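Local coordinates for protein lectin-related NK cell receptor LY49L1 (Mus musculus, PDB 3G8K) that probably recognises MHC class I molecules as a natural killer cell receptor of the Ly49 family, through this C-type lectin-like domain, at residues 10-15 / 51-56; 26-31 / 62-67; 38-43 / 121-126. The protein carries 1 engineered substitution. All blocks are in the same frame, centred on the assembly; numbering follows the deposited sequence.

Contact 1: residues 10-15 / 51-56; sequences YWFCYG and LKFLKL
Tyr14 and Phe53 lie ring against ring, an offset stack with centroids 4.5 Å apart and planes 17° from parallel. The two side chains run past each other in opposite directions, so each ring lies under the methylene of the other: Tyr14 CB sits 3.7 Å from the centroid of the Phe53 ring, displaced toward the rim, while Phe53 CB stands 3.9 Å from the centroid of the Tyr14 ring, close to its normal. These two CH-pi contacts bracket the stack. Both residues hold CG opposite the backbone N, which carries each ring out from its own backbone toward the other segment.

Phe12, two residues back on the same side of the strand, turns CD1 toward the edge of the Phe53 ring, though the exact closeness is doubtful. Its plane is turned 86° from that of Phe53, but the approach is oblique, with centroids 5.3 Å apart. Leu54 completes the group by placing its branch CD2 near the plane of the Phe12 ring, at the edge, 3.7 Å from Phe12 CE1. Phenylalanine and leucine suit these buried places because they offer only carbon; tyrosine suits position 14, where the ring packs while its OH hydrogen-bonds Asp49.

Between the flanking aromatics the side chain of Cys13 sets out away from the helix, and its sulfur is bonded to Cys18. The axes of strand 10-14 and helix segment 51-56 run roughly antiparallel, at 152° and 10.2 Å apart at closest, with the helix laid along one face of the strand. Neighbouring strand 17-21 contributes Tyr19 and Phe21 beside Phe12, strand 100-104 meets Leu54 through Leu103, and strand 10-14 pairs antiparallel with a strand of the second subunit, carrying the sheet across the dimer interface.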
# COMPACT_ATOMS: atom_id res chain seq x y z
N TYR A 10 -5.74 2.49 6.23
CA TYR A 10 -4.50 2.33 5.46
C TYR A 10 -4.56 3.16 4.24
O TYR A 10 -5.63 3.54 3.81
CB TYR A 10 -4.27 0.88 5.05
CG TYR A 10 -5.48 0.17 4.48
CD1 TYR A 10 -6.27 -0.63 5.28
CD2 TYR A 10 -5.79 0.27 3.13
CE1 TYR A 10 -7.36 -1.31 4.74
CE2 TYR A 10 -6.86 -0.41 2.58
CZ TYR A 10 -7.65 -1.18 3.39
OH TYR A 10 -8.73 -1.84 2.87
N TRP A 11 -3.40 3.43 3.61
CA TRP A 11 -3.42 4.20 2.39
C TRP A 11 -2.09 4.00 1.73
O TRP A 11 -1.23 3.45 2.31
CB TRP A 11 -3.72 5.69 2.65
CG TRP A 11 -2.67 6.53 3.45
CD1 TRP A 11 -1.72 7.38 2.94
CD2 TRP A 11 -2.55 6.62 4.90
NE1 TRP A 11 -1.03 7.99 3.96
CE2 TRP A 11 -1.51 7.54 5.17
CE3 TRP A 11 -3.25 6.05 5.98
CZ2 TRP A 11 -1.12 7.86 6.46
CZ3 TRP A 11 -2.88 6.36 7.24
CH2 TRP A 11 -1.83 7.26 7.49
N PHE A 12 -1.93 4.40 0.49
CA PHE A 12 -0.59 4.26 -0.06
C PHE A 12 -0.22 5.36 -1.02
O PHE A 12 -1.07 6.15 -1.36
CB PHE A 12 -0.31 2.80 -0.52
CG PHE A 12 -1.21 2.29 -1.56
CD1 PHE A 12 -1.02 2.66 -2.92
CD2 PHE A 12 -2.17 1.34 -1.25
CE1 PHE A 12 -1.88 2.15 -3.97
CE2 PHE A 12 -3.00 0.80 -2.26
CZ PHE A 12 -2.86 1.21 -3.65
N CYS A 13 1.08 5.46 -1.33
CA CYS A 13 1.58 6.55 -2.10
C CYS A 13 2.52 6.01 -3.15
O CYS A 13 3.13 4.97 -2.97
CB CYS A 13 2.28 7.60 -1.21
SG CYS A 13 1.22 8.24 0.17
N TYR A 14 2.62 6.74 -4.23
CA TYR A 14 3.49 6.35 -5.32
C TYR A 14 3.94 7.68 -5.94
O TYR A 14 3.14 8.39 -6.50
CB TYR A 14 2.77 5.46 -6.33
CG TYR A 14 3.66 5.04 -7.54
CD1 TYR A 14 4.88 4.36 -7.34
CD2 TYR A 14 3.28 5.31 -8.85
CE1 TYR A 14 5.69 3.95 -8.38
CE2 TYR A 14 4.10 4.92 -9.95
CZ TYR A 14 5.30 4.23 -9.70
OH TYR A 14 6.13 3.81 -10.80
N GLY A 15 5.23 8.03 -5.81
CA GLY A 15 5.69 9.26 -6.43
C GLY A 15 5.11 10.40 -5.65
O GLY A 15 5.28 10.45 -4.41
N LEU A 51 -0.94 3.26 -13.50
CA LEU A 51 -1.73 2.08 -13.70
C LEU A 51 -1.02 0.75 -13.36
O LEU A 51 -1.63 -0.10 -12.68
CB LEU A 51 -2.30 2.02 -15.12
CG LEU A 51 -3.36 0.91 -15.31
CD1 LEU A 51 -4.63 0.98 -14.42
CD2 LEU A 51 -3.65 0.80 -16.73
N LYS A 52 0.21 0.54 -13.87
CA LYS A 52 1.01 -0.68 -13.52
C LYS A 52 1.16 -0.87 -12.03
O LYS A 52 0.85 -1.96 -11.49
CB LYS A 52 2.37 -0.63 -14.18
CG LYS A 52 2.32 -1.06 -15.64
CD LYS A 52 3.62 -0.56 -16.38
CE LYS A 52 3.81 -1.27 -17.75
NZ LYS A 52 2.59 -1.05 -18.60
N PHE A 53 1.57 0.19 -11.34
CA PHE A 53 1.66 0.18 -9.90
C PHE A 53 0.32 -0.10 -9.17
O PHE A 53 0.26 -0.96 -8.27
CB PHE A 53 2.29 1.46 -9.38
CG PHE A 53 1.86 1.78 -7.96
CD1 PHE A 53 2.41 1.05 -6.88
CD2 PHE A 53 0.87 2.76 -7.70
CE1 PHE A 53 1.99 1.28 -5.55
CE2 PHE A 53 0.43 2.99 -6.39
CZ PHE A 53 1.00 2.26 -5.30
N LEU A 54 -0.76 0.58 -9.53
CA LEU A 54 -1.99 0.34 -8.78
C LEU A 54 -2.44 -1.09 -8.91
O LEU A 54 -2.91 -1.66 -7.94
CB LEU A 54 -3.12 1.31 -9.13
CG LEU A 54 -2.98 2.71 -8.53
CD1 LEU A 54 -3.66 3.71 -9.53
CD2 LEU A 54 -3.61 2.71 -7.15
N LYS A 55 -2.36 -1.66 -10.10
CA LYS A 55 -2.78 -3.06 -10.32
C LYS A 55 -1.91 -4.03 -9.49
O LYS A 55 -2.39 -5.05 -9.00
CB LYS A 55 -2.61 -3.43 -11.79
CG LYS A 55 -3.65 -2.98 -12.78
CD LYS A 55 -2.91 -3.08 -14.12
CE LYS A 55 -3.79 -3.04 -15.37
NZ LYS A 55 -2.82 -2.66 -16.51
N LEU A 56 -0.64 -3.69 -9.36
CA LEU A 56 0.32 -4.34 -8.44
C LEU A 56 -0.06 -4.23 -6.93
O LEU A 56 -0.24 -5.26 -6.22
CB LEU A 56 1.64 -3.68 -8.72
CG LEU A 56 2.99 -4.35 -8.85
CD1 LEU A 56 3.68 -4.23 -7.47
CD2 LEU A 56 2.92 -5.81 -9.47

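Contact 2: residues 26-31 / 62-67; sequences KTWSGC and SYWIGL. Engineered in segment 62-67: Tyr63 (natural residue Cys).
Trp28 and Trp64 meet as an offset edge-to-face pair: the five-membered ring of Trp28 turns its edge to the six-membered ring of Trp64, planes at 81° and centroids 5.3 Å apart. Trp28 CB adds a CH-pi contact over the same six-membered ring, 4.1 Å from its centroid. With CG placed opposite its backbone N (chi1 -174°), Trp28 carries its indole past Trp64 to the strand.

Sulfur joins in at the other ring, where Cys31 SG lies 3.6 Å from Trp64 CD1, at the edge; this sulfur is also bonded to Cys119.

Polar contacts use what a tryptophan alone among large aromatics offers, an N-H on a broad apolar plate. Trp28 NE1 donates at 2.8 Å to Ile65 O, the carbonyl that opens the inverse gamma turn centred on Gly66. Trp64 NE1 has a weak bond to Lys26 O, whose position is less certain, and another weak one to Lys115 O. Thr27 is the N-cap, its OG1 accepting from Gly30 N at 3.0 Å.

The two indoles thus join the first turn of helix 28-37 to strand 62-70, while Cys31-Cys119 ties the same turn to strand 118-124. Trp64-Ile65-Gly66-Leu67 is the WIGL motif, a hallmark of C-type lectin-like domains.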
# COMPACT_ATOMS: atom_id res chain seq x y z
N LYS A 26 -20.05 2.19 -2.95
CA LYS A 26 -20.98 3.24 -3.38
C LYS A 26 -21.07 3.27 -4.88
O LYS A 26 -20.15 2.78 -5.59
CB LYS A 26 -20.59 4.67 -2.86
CG LYS A 26 -20.75 4.86 -1.33
CD LYS A 26 -20.03 6.08 -0.71
CE LYS A 26 -19.94 5.84 0.79
NZ LYS A 26 -21.13 6.36 1.51
N THR A 27 -22.13 3.92 -5.34
CA THR A 27 -22.41 4.14 -6.73
C THR A 27 -21.31 5.04 -7.23
O THR A 27 -20.68 5.69 -6.43
CB THR A 27 -23.76 4.91 -6.87
OG1 THR A 27 -23.70 6.16 -6.12
CG2 THR A 27 -24.96 4.00 -6.39
N TRP A 28 -21.09 5.15 -8.54
CA TRP A 28 -19.99 5.99 -9.01
C TRP A 28 -20.17 7.41 -8.51
O TRP A 28 -19.20 8.06 -8.13
CB TRP A 28 -19.94 6.00 -10.53
CG TRP A 28 -18.75 6.71 -11.14
CD1 TRP A 28 -17.56 6.15 -11.53
CD2 TRP A 28 -18.66 8.11 -11.48
NE1 TRP A 28 -16.75 7.10 -12.10
CE2 TRP A 28 -17.39 8.32 -12.07
CE3 TRP A 28 -19.53 9.23 -11.34
CZ2 TRP A 28 -16.97 9.58 -12.48
CZ3 TRP A 28 -19.11 10.46 -11.76
CH2 TRP A 28 -17.85 10.64 -12.33
N SER A 29 -21.41 7.90 -8.51
CA SER A 29 -21.68 9.31 -8.20
C SER A 29 -21.47 9.53 -6.71
O SER A 29 -21.04 10.56 -6.30
CB SER A 29 -23.14 9.66 -8.59
OG SER A 29 -23.14 10.45 -9.77
N GLY A 30 -21.90 8.58 -5.92
CA GLY A 30 -21.75 8.70 -4.53
C GLY A 30 -20.35 8.66 -4.01
O GLY A 30 -20.10 9.15 -2.92
N CYS A 31 -19.44 8.04 -4.79
CA CYS A 31 -18.03 7.93 -4.55
C CYS A 31 -17.39 9.23 -4.95
O CYS A 31 -16.43 9.70 -4.34
CB CYS A 31 -17.40 6.80 -5.44
SG CYS A 31 -17.42 5.16 -4.77
N SER A 62 -12.62 -4.52 -7.02
CA SER A 62 -13.00 -3.59 -8.09
C SER A 62 -13.35 -2.23 -7.48
O SER A 62 -14.04 -2.15 -6.48
CB SER A 62 -14.13 -4.17 -8.87
OG SER A 62 -13.55 -5.04 -9.80
N TYR A 63 -12.78 -1.18 -8.07
CA TYR A 63 -12.75 0.17 -7.51
C TYR A 63 -13.26 1.16 -8.50
O TYR A 63 -12.75 1.23 -9.66
CB TYR A 63 -11.30 0.60 -7.11
CG TYR A 63 -10.66 -0.35 -6.14
CD1 TYR A 63 -10.81 -0.17 -4.77
CD2 TYR A 63 -9.92 -1.46 -6.57
CE1 TYR A 63 -10.26 -1.04 -3.85
CE2 TYR A 63 -9.36 -2.35 -5.65
CZ TYR A 63 -9.53 -2.12 -4.28
OH TYR A 63 -8.97 -2.98 -3.34
N TRP A 64 -14.17 2.00 -8.07
CA TRP A 64 -14.54 3.15 -8.97
C TRP A 64 -13.43 4.15 -9.06
O TRP A 64 -12.76 4.39 -8.09
CB TRP A 64 -15.76 3.89 -8.41
CG TRP A 64 -17.14 3.27 -8.62
CD1 TRP A 64 -18.13 3.08 -7.56
CD2 TRP A 64 -17.75 2.71 -9.81
NE1 TRP A 64 -19.22 2.46 -8.09
CE2 TRP A 64 -19.07 2.26 -9.44
CE3 TRP A 64 -17.37 2.57 -11.14
CZ2 TRP A 64 -19.93 1.71 -10.36
CZ3 TRP A 64 -18.23 2.01 -12.03
CH2 TRP A 64 -19.49 1.61 -11.68
N ILE A 65 -13.21 4.73 -10.26
CA ILE A 65 -12.17 5.71 -10.45
C ILE A 65 -12.85 6.83 -11.22
O ILE A 65 -14.01 6.68 -11.66
CB ILE A 65 -10.85 5.15 -11.22
CG1 ILE A 65 -11.20 4.80 -12.69
CG2 ILE A 65 -10.11 4.05 -10.33
CD1 ILE A 65 -10.23 4.05 -13.42
N GLY A 66 -12.22 7.98 -11.29
CA GLY A 66 -12.93 9.19 -11.74
C GLY A 66 -12.93 9.37 -13.26
O GLY A 66 -12.54 10.40 -13.77
N LEU A 67 -13.42 8.35 -13.95
CA LEU A 67 -13.46 8.31 -15.40
C LEU A 67 -14.87 7.82 -15.82
O LEU A 67 -15.40 6.84 -15.26
CB LEU A 67 -12.35 7.38 -15.93
CG LEU A 67 -12.33 7.11 -17.47
CD1 LEU A 67 -11.91 8.36 -18.20
CD2 LEU A 67 -11.34 5.99 -17.81

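Contact 3: residues 38-43 / 121-126; sequences SSLSLL and CGKRLD
Ser41 and Gly122 form an antiparallel hydrogen-bonded pair, joined by two backbone bonds: Gly122 N to Ser41 O at 2.8 Å and Ser41 N to Gly122 O at 3.2 Å. A water beside this bridge also donates to Gly122 O. The carbonyl of Ser41 receives a CA-H contact from Cys121 CA, 3.3 Å away. One residue further, Leu42 and Cys121 make a non-hydrogen-bonded pair whose side chains diverge.

Apolar contact gathers on Leu40. Its CB lies 3.7 Å from Cys121 CB, and its two branches divide the work: CD1 touches the same cysteine methylene, while CD2 rests 3.8 Å from Lys123 CB and reaches CD as well. The leucine and lysine cross at about a right angle, the lysine chain fully extended (chi2 -175°, chi3 177°), so its methylenes serve as a hydrophobic surface before the ammonium is reached. Leu43 CD1 lies over the bare backbone of Gly122, 3.9 Å from its CA, a closeness that the absence of a side chain allows. Cys121 itself is tied by disulfide to Cys35 of helix 28-37, the helix ended by a Schellman motif with Ser39 at C-prime.

Water and charge occupy the outer end. A water accepts from Lys123 NZ at 2.7 Å and donates to Ser38 O. Where the strand ends, Arg124 grips Asp126 side-on, NE and NH2 each taking one carboxylate oxygen through its syn lone pair.

The chemistry therefore grades along the strand, from disulfide and leucine at Cys121 to solvated lysine and ion pair beyond it; the backbone bonds fix the register, and the ion pair joins the last strand residue to the loop that follows.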
# COMPACT_ATOMS: atom_id res chain seq x y z
N SER A 38 -14.25 15.26 1.40
CA SER A 38 -12.98 15.16 2.12
C SER A 38 -11.77 15.79 1.40
O SER A 38 -10.63 15.44 1.71
CB SER A 38 -12.71 13.69 2.41
OG SER A 38 -13.54 13.22 3.47
N SER A 39 -12.00 16.72 0.47
CA SER A 39 -10.95 17.36 -0.36
C SER A 39 -10.03 16.43 -1.14
O SER A 39 -8.90 16.82 -1.51
CB SER A 39 -10.11 18.35 0.46
OG SER A 39 -10.98 19.20 1.24
N LEU A 40 -10.53 15.22 -1.43
CA LEU A 40 -9.85 14.22 -2.30
C LEU A 40 -10.60 14.27 -3.63
O LEU A 40 -11.40 15.16 -3.85
CB LEU A 40 -9.95 12.83 -1.64
CG LEU A 40 -9.56 12.66 -0.18
CD1 LEU A 40 -9.85 11.23 0.45
CD2 LEU A 40 -8.09 13.07 0.08
N SER A 41 -10.35 13.36 -4.55
CA SER A 41 -11.14 13.33 -5.74
C SER A 41 -11.15 11.92 -6.23
O SER A 41 -10.17 11.21 -6.10
CB SER A 41 -10.59 14.28 -6.81
OG SER A 41 -9.45 13.69 -7.36
N LEU A 42 -12.30 11.46 -6.76
CA LEU A 42 -12.32 10.13 -7.30
C LEU A 42 -11.13 9.94 -8.24
O LEU A 42 -10.91 10.78 -9.12
CB LEU A 42 -13.67 9.89 -8.03
CG LEU A 42 -14.16 8.42 -8.19
CD1 LEU A 42 -14.03 7.56 -6.98
CD2 LEU A 42 -15.63 8.41 -8.62
N LEU A 43 -10.42 8.82 -8.13
CA LEU A 43 -9.04 8.74 -8.59
C LEU A 43 -8.87 8.97 -10.11
O LEU A 43 -9.52 8.36 -10.96
CB LEU A 43 -8.34 7.43 -8.14
CG LEU A 43 -6.96 7.18 -8.84
CD1 LEU A 43 -5.94 8.00 -8.08
CD2 LEU A 43 -6.49 5.72 -8.82
N CYS A 121 -10.05 7.24 -3.85
CA CYS A 121 -9.82 8.69 -3.93
C CYS A 121 -8.33 9.03 -4.06
O CYS A 121 -7.54 8.53 -3.33
CB CYS A 121 -10.32 9.34 -2.68
SG CYS A 121 -12.03 8.89 -2.25
N GLY A 122 -7.92 9.87 -4.99
CA GLY A 122 -6.52 10.30 -4.94
C GLY A 122 -6.37 11.75 -4.49
O GLY A 122 -7.29 12.56 -4.63
N LYS A 123 -5.20 12.06 -3.96
CA LYS A 123 -4.74 13.41 -3.60
C LYS A 123 -3.21 13.48 -3.75
O LYS A 123 -2.49 12.71 -3.16
CB LYS A 123 -5.16 13.83 -2.18
CG LYS A 123 -4.96 15.37 -1.88
CD LYS A 123 -5.29 15.65 -0.40
CE LYS A 123 -5.07 17.09 0.04
NZ LYS A 123 -5.09 17.11 1.56
N ARG A 124 -2.75 14.36 -4.65
CA ARG A 124 -1.35 14.67 -4.77
C ARG A 124 -0.80 15.33 -3.53
O ARG A 124 -1.50 16.00 -2.77
CB ARG A 124 -1.10 15.55 -6.00
CG ARG A 124 -1.17 14.76 -7.20
CD ARG A 124 -0.99 15.62 -8.42
NE ARG A 124 0.19 16.48 -8.43
CZ ARG A 124 1.13 16.42 -9.39
NH1 ARG A 124 1.02 15.49 -10.33
NH2 ARG A 124 2.17 17.25 -9.41
N LEU A 125 0.48 15.12 -3.32
CA LEU A 125 1.14 15.66 -2.15
C LEU A 125 1.42 17.20 -2.23
O LEU A 125 1.59 17.89 -1.22
CB LEU A 125 2.38 14.77 -1.87
CG LEU A 125 2.34 13.66 -0.82
CD1 LEU A 125 1.02 13.13 -0.58
CD2 LEU A 125 3.24 12.52 -1.15
N ASP A 126 1.48 17.72 -3.46
CA ASP A 126 1.51 19.14 -3.74
C ASP A 126 0.08 19.77 -3.92
O ASP A 126 -0.05 20.80 -4.57
CB ASP A 126 2.42 19.43 -4.96
CG ASP A 126 1.97 18.75 -6.21
OD1 ASP A 126 2.76 18.75 -7.18
OD2 ASP A 126 0.85 18.23 -6.30
O HOH W 1 -7.64 16.30 2.12
O HOH W 2 -7.28 15.61 -5.49

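In the fold
All three contacts are largely buried, yet contact 2 lies deepest: its centre is about 6 Å from the chain centre, those of contacts 3 and 1 about 10 and 12 Å. Contact 1 is wholly apolar across its segments and lies at the subunit interface, which contact 3 brushes through Leu125; contact 2 mixes aromatics with indole N-H bonds; contact 3 relies on backbone pairing and fades outward into water and charge. All reach the same sheet, where strands 62-70 (contact 2) and 118-124 (contact 3) are neighbours. Leu43 links them: its CD2 lies 3.5 Å from Leu54 CD1 of contact 1, while its O probably accepts from Gly66 N of contact 2 at 2.8 Å. Contacts 1 and 2 do not touch.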